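PDB 4FVA: 5'-tyrosyl-DNA phosphodiesterase, which belongs to the endonuclease/exonuclease/phosphatase family, has a DNase I-like fold and binds a magnesium ion. Local coordinates for residues M17-D22 with H247-A252; I47-E52 with L122-L127; L168-V173 with K212-R217. All blocks are in the same frame, centred on the assembly; numbering follows the deposited sequence.

Contact 1. Residues M17-D22 with H247-A252; sequences MSWNID and HWAINA. With MG (magnesium ion), chain F.
With CG swung opposite its backbone N (chi1 -154°), Trp-19 lays its indole across Ala-249, while the imidazole of His-247, placed on the backbone-N side of its own residue (chi1 -69°), comes to lie over the side chain of Asn-20. The Ala-249 methyl sits on one face of the indole, CB lying 3.5 Å from the centroid of the five-membered ring in a CH-pi contact; Ile-21 CG2 covers the opposite face. The indole edge is used too: Trp-19 NE1 donates to His-247 O at 2.9 Å, close to the ring plane but from above the plane of the carbonyl. Held at both faces and at its N-H, the ring has little freedom to turn.

The Asn-20 amide and the His-247 ring are stacked with planes only 5° apart, Asn-20 CB standing over the ring face; His-247 ND1 is hydrogen-bonded to Asp-216 OD2. Asn-20 OD1 accepts from Asp-22 N at 2.9 Å, an Asx turn that leads the chain out of the strand to Asp-22, whose OD1 binds the magnesium ion at 2.4 Å. Asn-20 OD1 is also in hydrogen-bonding reach of a water on the metal. Further back, Ser-18 and Ile-250 form an antiparallel hydrogen-bonded pair, Ser-18 N to Ile-250 O and Ile-250 N to Ser-18 O both 2.9 Å. Where the strands part, one water accepts from Asn-20 N and donates to Trp-248 O.

Strand 13-20 is thus flanked by 249-255 and, with parallel chain direction, by 47-53 in one sheet of this DNase I-like fold. Helix 29-43 packs on the Trp-19 side through Val-36 and Ile-39, whereas Ile-250 reaches Phe-229 and Leu-231 of strand 226-232.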
loop_
_atom_site.group_PDB
_atom_site.type_symbol
_atom_site.label_atom_id
_atom_site.label_comp_id
_atom_site.label_asym_id
_atom_site.label_seq_id
_atom_site.Cartn_x
_atom_site.Cartn_y
_atom_site.Cartn_z
ATOM N N MET A 17 -3.599 5.773 -0.515
ATOM C CA MET A 17 -2.829 5.415 -1.697
ATOM C C MET A 17 -1.763 4.417 -1.271
ATOM O O MET A 17 -1.206 4.541 -0.175
ATOM C CB MET A 17 -2.179 6.663 -2.298
ATOM C CG MET A 17 -1.288 6.386 -3.510
ATOM S SD MET A 17 -0.845 7.946 -4.270
ATOM C CE MET A 17 0.546 7.443 -5.278
ATOM N N SER A 18 -1.510 3.409 -2.111
ATOM C CA SER A 18 -0.474 2.404 -1.839
ATOM C C SER A 18 0.370 2.167 -3.083
ATOM O O SER A 18 -0.172 2.073 -4.195
ATOM C CB SER A 18 -1.095 1.089 -1.371
ATOM O OG SER A 18 -0.091 0.116 -1.125
ATOM N N TRP A 19 1.684 2.045 -2.905
ATOM C CA TRP A 19 2.587 1.981 -4.051
ATOM C C TRP A 19 3.875 1.243 -3.737
ATOM O O TRP A 19 4.609 1.610 -2.812
ATOM C CB TRP A 19 2.929 3.403 -4.507
ATOM C CG TRP A 19 3.312 3.541 -5.948
ATOM C CD1 TRP A 19 3.491 2.532 -6.873
ATOM C CD2 TRP A 19 3.554 4.772 -6.647
ATOM N NE1 TRP A 19 3.823 3.069 -8.091
ATOM C CE2 TRP A 19 3.863 4.439 -7.986
ATOM C CE3 TRP A 19 3.528 6.122 -6.272
ATOM C CZ2 TRP A 19 4.136 5.413 -8.956
ATOM C CZ3 TRP A 19 3.806 7.092 -7.234
ATOM C CH2 TRP A 19 4.108 6.727 -8.566
ATOM N N ASN A 20 4.143 0.197 -4.511
ATOM C CA ASN A 20 5.456 -0.425 -4.483
ATOM C C ASN A 20 6.315 0.395 -5.420
ATOM O O ASN A 20 6.067 0.408 -6.632
ATOM C CB ASN A 20 5.375 -1.892 -4.911
ATOM C CG ASN A 20 6.737 -2.549 -5.005
ATOM O OD1 ASN A 20 7.723 -1.900 -5.355
ATOM N ND2 ASN A 20 6.801 -3.842 -4.680
ATOM N N ILE A 21 7.300 1.101 -4.866
ATOM C CA ILE A 21 8.048 2.068 -5.672
ATOM C C ILE A 21 9.337 1.508 -6.306
ATOM O O ILE A 21 10.139 2.249 -6.896
ATOM C CB ILE A 21 8.318 3.377 -4.903
ATOM C CG1 ILE A 21 9.216 3.145 -3.695
ATOM C CG2 ILE A 21 6.956 4.062 -4.505
ATOM C CD1 ILE A 21 9.539 4.411 -2.930
ATOM N N ASP A 22 9.519 0.195 -6.202
ATOM C CA ASP A 22 10.589 -0.455 -6.955
ATOM C C ASP A 22 11.938 0.175 -6.629
ATOM O O ASP A 22 12.742 0.438 -7.528
ATOM C CB ASP A 22 10.291 -0.328 -8.452
ATOM C CG ASP A 22 11.063 -1.323 -9.311
ATOM O OD1 ASP A 22 11.645 -2.272 -8.756
ATOM O OD2 ASP A 22 11.068 -1.148 -10.555
ATOM N N HIS A 247 5.219 -1.108 -10.764
ATOM C CA HIS A 247 3.821 -1.164 -10.284
ATOM C C HIS A 247 3.079 0.166 -10.510
ATOM O O HIS A 247 3.671 1.238 -10.390
ATOM C CB HIS A 247 3.745 -1.453 -8.773
ATOM C CG HIS A 247 4.178 -2.832 -8.378
ATOM N ND1 HIS A 247 3.303 -3.764 -7.861
ATOM C CD2 HIS A 247 5.399 -3.423 -8.380
ATOM C CE1 HIS A 247 3.959 -4.880 -7.589
ATOM N NE2 HIS A 247 5.232 -4.698 -7.894
ATOM N N TRP A 248 1.779 0.093 -10.797
ATOM C CA TRP A 248 0.931 1.274 -10.718
ATOM C C TRP A 248 0.608 1.502 -9.246
ATOM O O TRP A 248 0.596 0.556 -8.458
ATOM C CB TRP A 248 -0.380 1.082 -11.482
ATOM C CG TRP A 248 -0.247 0.622 -12.913
ATOM C CD1 TRP A 248 -1.056 -0.268 -13.571
ATOM C CD2 TRP A 248 0.749 1.032 -13.861
ATOM N NE1 TRP A 248 -0.630 -0.425 -14.870
ATOM C CE2 TRP A 248 0.474 0.359 -15.073
ATOM C CE3 TRP A 248 1.836 1.908 -13.804
ATOM C CZ2 TRP A 248 1.263 0.527 -16.217
ATOM C CZ3 TRP A 248 2.620 2.076 -14.948
ATOM C CH2 TRP A 248 2.329 1.389 -16.130
ATOM N N ALA A 249 0.333 2.742 -8.864
ATOM C CA ALA A 249 -0.136 2.988 -7.506
ATOM C C ALA A 249 -1.645 2.759 -7.454
ATOM O O ALA A 249 -2.334 2.964 -8.450
ATOM C CB ALA A 249 0.206 4.417 -7.067
ATOM N N ILE A 250 -2.156 2.309 -6.317
ATOM C CA ILE A 250 -3.594 2.278 -6.128
ATOM C C ILE A 250 -3.990 3.444 -5.235
ATOM O O ILE A 250 -3.228 3.854 -4.358
ATOM C CB ILE A 250 -4.135 0.924 -5.590
ATOM C CG1 ILE A 250 -3.554 0.580 -4.223
ATOM C CG2 ILE A 250 -3.851 -0.208 -6.592
ATOM C CD1 ILE A 250 -4.124 -0.724 -3.662
ATOM N N ASN A 251 -5.174 3.985 -5.486
ATOM C CA ASN A 251 -5.644 5.181 -4.813
ATOM C C ASN A 251 -7.131 5.035 -4.474
ATOM O O ASN A 251 -7.984 5.071 -5.359
ATOM C CB ASN A 251 -5.404 6.391 -5.719
ATOM C CG ASN A 251 -5.852 7.696 -5.081
ATOM O OD1 ASN A 251 -5.740 7.876 -3.876
ATOM N ND2 ASN A 251 -6.397 8.599 -5.891
ATOM N N ALA A 252 -7.446 4.828 -3.203
ATOM C CA ALA A 252 -8.837 4.595 -2.826
ATOM C C ALA A 252 -9.349 5.704 -1.925
ATOM O O ALA A 252 -8.695 6.069 -0.925
ATOM C CB ALA A 252 -8.987 3.233 -2.148
HETATM MG MG MG F . 11.264 -4.278 -7.561
HETATM O O HOH W 1 1.842 -0.605 -6.136
HETATM O O HOH W 2 8.945 -3.344 -7.650
HETATM O O HOH W 3 13.459 -5.201 -8.482
#

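Contact 2. Residues I47-E52 with L122-L127; sequences ILFLQE and LLNTHL. With MG (magnesium ion), chain F.
Phe-49 and Asn-124 stack face to face between the two sheets of the DNase I-like beta sandwich, ring and amide planes 18° apart and the side chains running in opposite directions. Asn-124 CB stands over the centre of the ring, 3.9 Å from its centroid, while Leu-122 CB comes in at the ring edge. Next along, Ile-47 and Leu-122 meet tip to tip, CG2 to CD1 at 3.7 Å. Strands 47-51 and 122-126 run at 21° to each other, their axes 7.3 Å apart at closest approach, too far for backbone-to-backbone pairing, so side chains and a water span the gap.

The Asn-124 amide is used at both ends. Its ND2 donates a hydrogen bond to Leu-50 O at 3.1 Å, reaching it from above the carbonyl plane, and its OD1 accepts one from Gln-51 NE2. A bend at chi2 turns the Gln-51 amide across that of Asn-124, planes 76° apart; the same NE2 also bonds Ser-18 OG.

Toward the metal, the planes of the Glu-52 carboxylate and the His-126 ring are not far from parallel. Glu-52 OE1 binds the magnesium ion and OE2 accepts from Asn-20 ND2. One water links the two segments here, 2.8 Å from both Glu-52 N and His-126 ND1.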
loop_
_atom_site.group_PDB
_atom_site.type_symbol
_atom_site.label_atom_id
_atom_site.label_comp_id
_atom_site.label_asym_id
_atom_site.label_seq_id
_atom_site.Cartn_x
_atom_site.Cartn_y
_atom_site.Cartn_z
ATOM N N ILE A 47 -3.477 9.470 3.272
ATOM C CA ILE A 47 -2.664 8.405 3.834
ATOM C C ILE A 47 -1.957 7.701 2.685
ATOM O O ILE A 47 -2.566 7.420 1.656
ATOM C CB ILE A 47 -3.534 7.398 4.618
ATOM C CG1 ILE A 47 -4.197 8.088 5.820
ATOM C CG2 ILE A 47 -2.706 6.202 5.093
ATOM C CD1 ILE A 47 -5.349 7.288 6.404
ATOM N N LEU A 48 -0.669 7.433 2.856
ATOM C CA LEU A 48 0.102 6.794 1.804
ATOM C C LEU A 48 0.910 5.624 2.340
ATOM O O LEU A 48 1.678 5.783 3.289
ATOM C CB LEU A 48 1.025 7.817 1.129
ATOM C CG LEU A 48 2.064 7.298 0.130
ATOM C CD1 LEU A 48 1.366 6.809 -1.165
ATOM C CD2 LEU A 48 3.108 8.380 -0.190
ATOM N N PHE A 49 0.711 4.450 1.735
ATOM C CA PHE A 49 1.529 3.265 1.995
ATOM C C PHE A 49 2.603 3.100 0.915
ATOM O O PHE A 49 2.280 3.111 -0.268
ATOM C CB PHE A 49 0.654 2.004 1.967
ATOM C CG PHE A 49 -0.305 1.874 3.121
ATOM C CD1 PHE A 49 -0.359 2.821 4.130
ATOM C CD2 PHE A 49 -1.166 0.777 3.187
ATOM C CE1 PHE A 49 -1.247 2.674 5.207
ATOM C CE2 PHE A 49 -2.059 0.623 4.254
ATOM C CZ PHE A 49 -2.098 1.573 5.268
ATOM N N LEU A 50 3.863 2.913 1.305
ATOM C CA LEU A 50 4.921 2.575 0.338
ATOM C C LEU A 50 5.542 1.220 0.664
ATOM O O LEU A 50 5.644 0.855 1.839
ATOM C CB LEU A 50 6.034 3.627 0.344
ATOM C CG LEU A 50 5.614 5.074 0.054
ATOM C CD1 LEU A 50 6.828 5.991 0.169
ATOM C CD2 LEU A 50 4.997 5.155 -1.351
ATOM N N GLN A 51 5.967 0.499 -0.374
ATOM C CA GLN A 51 6.750 -0.719 -0.220
ATOM C C GLN A 51 7.998 -0.661 -1.108
ATOM O O GLN A 51 8.045 0.102 -2.083
ATOM C CB GLN A 51 5.909 -1.962 -0.556
ATOM C CG GLN A 51 4.558 -2.027 0.133
ATOM C CD GLN A 51 3.460 -1.295 -0.618
ATOM O OE1 GLN A 51 3.451 -1.270 -1.857
ATOM N NE2 GLN A 51 2.515 -0.694 0.134
ATOM N N GLU A 52 8.991 -1.491 -0.791
ATOM C CA GLU A 52 10.279 -1.472 -1.487
ATOM C C GLU A 52 10.902 -0.084 -1.510
ATOM O O GLU A 52 11.391 0.371 -2.542
ATOM C CB GLU A 52 10.167 -2.033 -2.914
ATOM C CG GLU A 52 10.317 -3.541 -2.958
ATOM C CD GLU A 52 10.490 -4.080 -4.349
ATOM O OE1 GLU A 52 11.385 -3.590 -5.093
ATOM O OE2 GLU A 52 9.704 -4.989 -4.701
ATOM N N LEU A 122 -3.825 1.489 10.573
ATOM C CA LEU A 122 -3.220 1.384 9.253
ATOM C C LEU A 122 -2.270 0.205 9.285
ATOM O O LEU A 122 -1.342 0.187 10.097
ATOM C CB LEU A 122 -2.445 2.664 8.911
ATOM C CG LEU A 122 -3.256 3.967 8.970
ATOM C CD1 LEU A 122 -2.414 5.196 8.605
ATOM C CD2 LEU A 122 -4.466 3.833 8.060
ATOM N N LEU A 123 -2.499 -0.769 8.409
ATOM C CA LEU A 123 -1.650 -1.952 8.321
ATOM C C LEU A 123 -1.092 -2.103 6.905
ATOM O O LEU A 123 -1.838 -2.347 5.956
ATOM C CB LEU A 123 -2.434 -3.203 8.719
ATOM C CG LEU A 123 -3.001 -3.244 10.148
ATOM C CD1 LEU A 123 -4.326 -2.491 10.258
ATOM C CD2 LEU A 123 -3.150 -4.687 10.611
ATOM N N ASN A 124 0.223 -1.946 6.786
ATOM C CA ASN A 124 0.922 -1.938 5.509
ATOM C C ASN A 124 1.907 -3.096 5.455
ATOM O O ASN A 124 2.704 -3.295 6.393
ATOM C CB ASN A 124 1.657 -0.592 5.350
ATOM C CG ASN A 124 2.384 -0.456 4.020
ATOM O OD1 ASN A 124 2.053 -1.128 3.045
ATOM N ND2 ASN A 124 3.394 0.427 3.979
ATOM N N THR A 125 1.874 -3.852 4.360
ATOM C CA THR A 125 2.763 -4.992 4.234
ATOM C C THR A 125 3.212 -5.199 2.806
ATOM O O THR A 125 2.620 -4.676 1.872
ATOM C CB THR A 125 2.129 -6.304 4.765
ATOM O OG1 THR A 125 3.142 -7.315 4.878
ATOM C CG2 THR A 125 1.028 -6.790 3.809
ATOM N N HIS A 126 4.286 -5.958 2.661
ATOM C CA HIS A 126 4.775 -6.390 1.366
ATOM C C HIS A 126 4.954 -7.899 1.488
ATOM O O HIS A 126 5.990 -8.350 1.973
ATOM C CB HIS A 126 6.121 -5.720 1.079
ATOM C CG HIS A 126 6.707 -6.064 -0.257
ATOM N ND1 HIS A 126 7.980 -5.691 -0.624
ATOM C CD2 HIS A 126 6.198 -6.766 -1.302
ATOM C CE1 HIS A 126 8.233 -6.138 -1.847
ATOM N NE2 HIS A 126 7.170 -6.788 -2.280
ATOM N N LEU A 127 3.958 -8.683 1.069
ATOM C CA LEU A 127 4.003 -10.128 1.330
ATOM C C LEU A 127 5.051 -10.861 0.486
ATOM O O LEU A 127 5.459 -10.373 -0.574
ATOM C CB LEU A 127 2.620 -10.763 1.144
ATOM C CG LEU A 127 1.530 -10.188 2.060
ATOM C CD1 LEU A 127 0.235 -11.012 1.956
ATOM C CD2 LEU A 127 2.034 -10.093 3.501
HETATM MG MG MG F . 11.264 -4.278 -7.561
HETATM O O HOH W 4 9.131 -3.650 0.966
HETATM O O HOH W 3 13.459 -5.201 -8.482
HETATM O O HOH W 2 8.945 -3.344 -7.650
#

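Contact 3. Residues L168-V173 with K212-R217; sequences LRDEEV and KMRFDR
Arg-217 reaches out to the short 3-10 turn at 170-172, its chain extended from CG to NE, and its guanidinium is engaged on several sides. NE donates to Arg-214 O at 2.9 Å, nearly straight and in the guanidinium plane, which fixes the rotation of the group. NH2 forms a salt bridge to Asp-170 OD2 at 3.3 Å, with a weak bond from NH1 to Asp-170 OD1 beside it. Asp-170 is poorly ordered, so this ion pair is probably loose. Leu-168 CB covers one guanidinium face and Arg-214 NH2 lies over the other; Arg-214 itself is paired through NH1 with Asp-182.

Leu-168 O is met by a water that donates to it at 2.8 Å and accepts from Arg-214 N at 3.0 Å, linking the two backbones. The edge of the Phe-215 ring also points at this carbonyl. Phe-215 CE1 sits over one face of the Arg-169 guanidinium, 3.7 Å from CZ, with the planes 53° apart, and Met-213 CE packs against Arg-169 CD at 3.4 Å.

Within the loop, Arg-169 N donates to Glu-172 OE1 at 3.0 Å, and Glu-172 has further partners in Arg-134 and Arg-137 of helix 134-154. The contact thus fastens a connecting loop of the DNase I-like fold, following strand 159-163, to the neighbouring antiparallel strand 212-221 of the same sheet.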
loop_
_atom_site.group_PDB
_atom_site.type_symbol
_atom_site.label_atom_id
_atom_site.label_comp_id
_atom_site.label_asym_id
_atom_site.label_seq_id
_atom_site.Cartn_x
_atom_site.Cartn_y
_atom_site.Cartn_z
ATOM N N LEU A 168 -0.486 -11.323 -4.500
ATOM C CA LEU A 168 -1.498 -12.378 -4.527
ATOM C C LEU A 168 -1.906 -12.799 -5.929
ATOM O O LEU A 168 -1.980 -11.972 -6.847
ATOM C CB LEU A 168 -2.763 -11.943 -3.762
ATOM C CG LEU A 168 -2.747 -11.884 -2.226
ATOM C CD1 LEU A 168 -4.047 -11.264 -1.661
ATOM C CD2 LEU A 168 -2.483 -13.259 -1.608
ATOM N N ARG A 169 -2.142 -14.097 -6.090
ATOM C CA ARG A 169 -3.010 -14.585 -7.154
ATOM C C ARG A 169 -4.357 -14.806 -6.449
ATOM O O ARG A 169 -4.374 -15.190 -5.277
ATOM C CB ARG A 169 -2.457 -15.885 -7.733
ATOM C CG ARG A 169 -1.007 -16.193 -7.318
ATOM C CD ARG A 169 0.033 -15.448 -8.155
ATOM N NE ARG A 169 1.068 -14.814 -7.333
ATOM C CZ ARG A 169 2.335 -14.635 -7.713
ATOM N NH1 ARG A 169 2.740 -15.056 -8.906
ATOM N NH2 ARG A 169 3.206 -14.039 -6.896
ATOM N N ASP A 170 -5.479 -14.545 -7.118
ATOM C CA ASP A 170 -6.784 -14.591 -6.430
ATOM C C ASP A 170 -7.098 -15.890 -5.669
ATOM O O ASP A 170 -7.754 -15.858 -4.623
ATOM C CB ASP A 170 -7.933 -14.244 -7.380
ATOM C CG ASP A 170 -8.275 -12.762 -7.352
ATOM O OD1 ASP A 170 -8.942 -12.333 -6.382
ATOM O OD2 ASP A 170 -7.882 -12.028 -8.284
ATOM N N GLU A 171 -6.658 -17.026 -6.201
ATOM C CA GLU A 171 -6.918 -18.310 -5.560
ATOM C C GLU A 171 -6.193 -18.421 -4.221
ATOM O O GLU A 171 -6.430 -19.358 -3.458
ATOM C CB GLU A 171 -6.485 -19.451 -6.476
ATOM C CG GLU A 171 -4.992 -19.474 -6.765
ATOM C CD GLU A 171 -4.559 -18.340 -7.682
ATOM O OE1 GLU A 171 -5.381 -17.433 -7.946
ATOM O OE2 GLU A 171 -3.400 -18.365 -8.148
ATOM N N GLU A 172 -5.280 -17.489 -3.954
ATOM C CA GLU A 172 -4.512 -17.506 -2.710
ATOM C C GLU A 172 -5.230 -16.823 -1.536
ATOM O O GLU A 172 -4.844 -17.011 -0.379
ATOM C CB GLU A 172 -3.125 -16.880 -2.909
ATOM C CG GLU A 172 -2.208 -17.666 -3.843
ATOM C CD GLU A 172 -0.875 -16.960 -4.114
ATOM O OE1 GLU A 172 -0.804 -15.714 -3.980
ATOM O OE2 GLU A 172 0.104 -17.658 -4.463
ATOM N N VAL A 173 -6.270 -16.040 -1.827
ATOM C CA VAL A 173 -6.982 -15.288 -0.784
ATOM C C VAL A 173 -7.794 -16.216 0.117
ATOM O O VAL A 173 -8.653 -16.961 -0.361
ATOM C CB VAL A 173 -7.946 -14.246 -1.386
ATOM C CG1 VAL A 173 -8.887 -13.702 -0.314
ATOM C CG2 VAL A 173 -7.169 -13.127 -2.060
ATOM N N LYS A 212 -0.102 -10.259 -16.109
ATOM C CA LYS A 212 -0.879 -9.196 -15.472
ATOM C C LYS A 212 -1.397 -9.686 -14.128
ATOM O O LYS A 212 -1.978 -10.767 -14.044
ATOM C CB LYS A 212 -2.073 -8.791 -16.347
ATOM C CG LYS A 212 -1.714 -8.021 -17.605
ATOM C CD LYS A 212 -2.905 -7.244 -18.162
ATOM C CE LYS A 212 -3.977 -8.158 -18.736
ATOM N NZ LYS A 212 -5.056 -7.384 -19.425
ATOM N N MET A 213 -1.226 -8.884 -13.081
ATOM C CA MET A 213 -1.662 -9.316 -11.757
ATOM C C MET A 213 -2.229 -8.168 -10.942
ATOM O O MET A 213 -1.878 -7.004 -11.149
ATOM C CB MET A 213 -0.508 -9.982 -10.997
ATOM C CG MET A 213 0.135 -11.134 -11.759
ATOM S SD MET A 213 -1.031 -12.502 -11.925
ATOM C CE MET A 213 -1.144 -13.084 -10.236
ATOM N N ARG A 214 -3.137 -8.501 -10.031
ATOM C CA ARG A 214 -3.645 -7.533 -9.084
ATOM C C ARG A 214 -2.954 -7.767 -7.757
ATOM O O ARG A 214 -3.578 -8.204 -6.785
ATOM C CB ARG A 214 -5.161 -7.650 -8.953
ATOM C CG ARG A 214 -5.776 -6.542 -8.122
ATOM C CD ARG A 214 -7.271 -6.405 -8.393
ATOM N NE ARG A 214 -8.067 -7.448 -7.745
ATOM C CZ ARG A 214 -8.534 -7.364 -6.502
ATOM N NH1 ARG A 214 -8.262 -6.291 -5.757
ATOM N NH2 ARG A 214 -9.263 -8.352 -5.996
ATOM N N PHE A 215 -1.664 -7.449 -7.735
ATOM C CA PHE A 215 -0.793 -7.693 -6.596
ATOM C C PHE A 215 -1.076 -6.713 -5.466
ATOM O O PHE A 215 -0.940 -7.042 -4.295
ATOM C CB PHE A 215 0.673 -7.545 -7.024
ATOM C CG PHE A 215 1.238 -8.742 -7.769
ATOM C CD1 PHE A 215 0.691 -10.008 -7.615
ATOM C CD2 PHE A 215 2.348 -8.589 -8.610
ATOM C CE1 PHE A 215 1.234 -11.103 -8.292
ATOM C CE2 PHE A 215 2.897 -9.679 -9.292
ATOM C CZ PHE A 215 2.336 -10.934 -9.131
ATOM N N ASP A 216 -1.437 -5.492 -5.833
ATOM C CA ASP A 216 -1.597 -4.430 -4.862
ATOM C C ASP A 216 -3.066 -4.256 -4.504
ATOM O O ASP A 216 -3.905 -4.056 -5.379
ATOM C CB ASP A 216 -0.994 -3.150 -5.435
ATOM C CG ASP A 216 0.435 -3.359 -5.905
ATOM O OD1 ASP A 216 1.327 -3.313 -5.043
ATOM O OD2 ASP A 216 0.670 -3.602 -7.117
ATOM N N ARG A 217 -3.381 -4.351 -3.218
ATOM C CA ARG A 217 -4.778 -4.312 -2.795
ATOM C C ARG A 217 -4.950 -3.551 -1.495
ATOM O O ARG A 217 -4.012 -3.418 -0.705
ATOM C CB ARG A 217 -5.337 -5.730 -2.622
ATOM C CG ARG A 217 -5.157 -6.629 -3.850
ATOM C CD ARG A 217 -5.873 -7.963 -3.683
ATOM N NE ARG A 217 -5.544 -8.892 -4.775
ATOM C CZ ARG A 217 -6.164 -10.051 -4.989
ATOM N NH1 ARG A 217 -7.153 -10.440 -4.192
ATOM N NH2 ARG A 217 -5.796 -10.822 -6.001
HETATM O O HOH W 5 -3.711 -11.248 -8.889
#

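How the contacts relate
Contacts 1 and 2 are buried near the centre of the chain, their centres 9 Å apart, and lie on neighbouring strands of one sheet, 13-20 in contact 1 and 47-53 in contact 2. Contact 1 works within that sheet, by backbone pairing together with ring packing; contact 2 spans from it to the other sheet, by side chains. Both end at the same magnesium ion, each supplying one carboxylate. Contact 3 lies farther out and is only partly buried; its chemistry is dominated by arginines, which pair with a carboxylate and pack against apolar side chains. It reaches contact 1 through Asp-216 OD2, 2.7 Å from His-247 ND1, and shares a sheet with contact 2 without touching it.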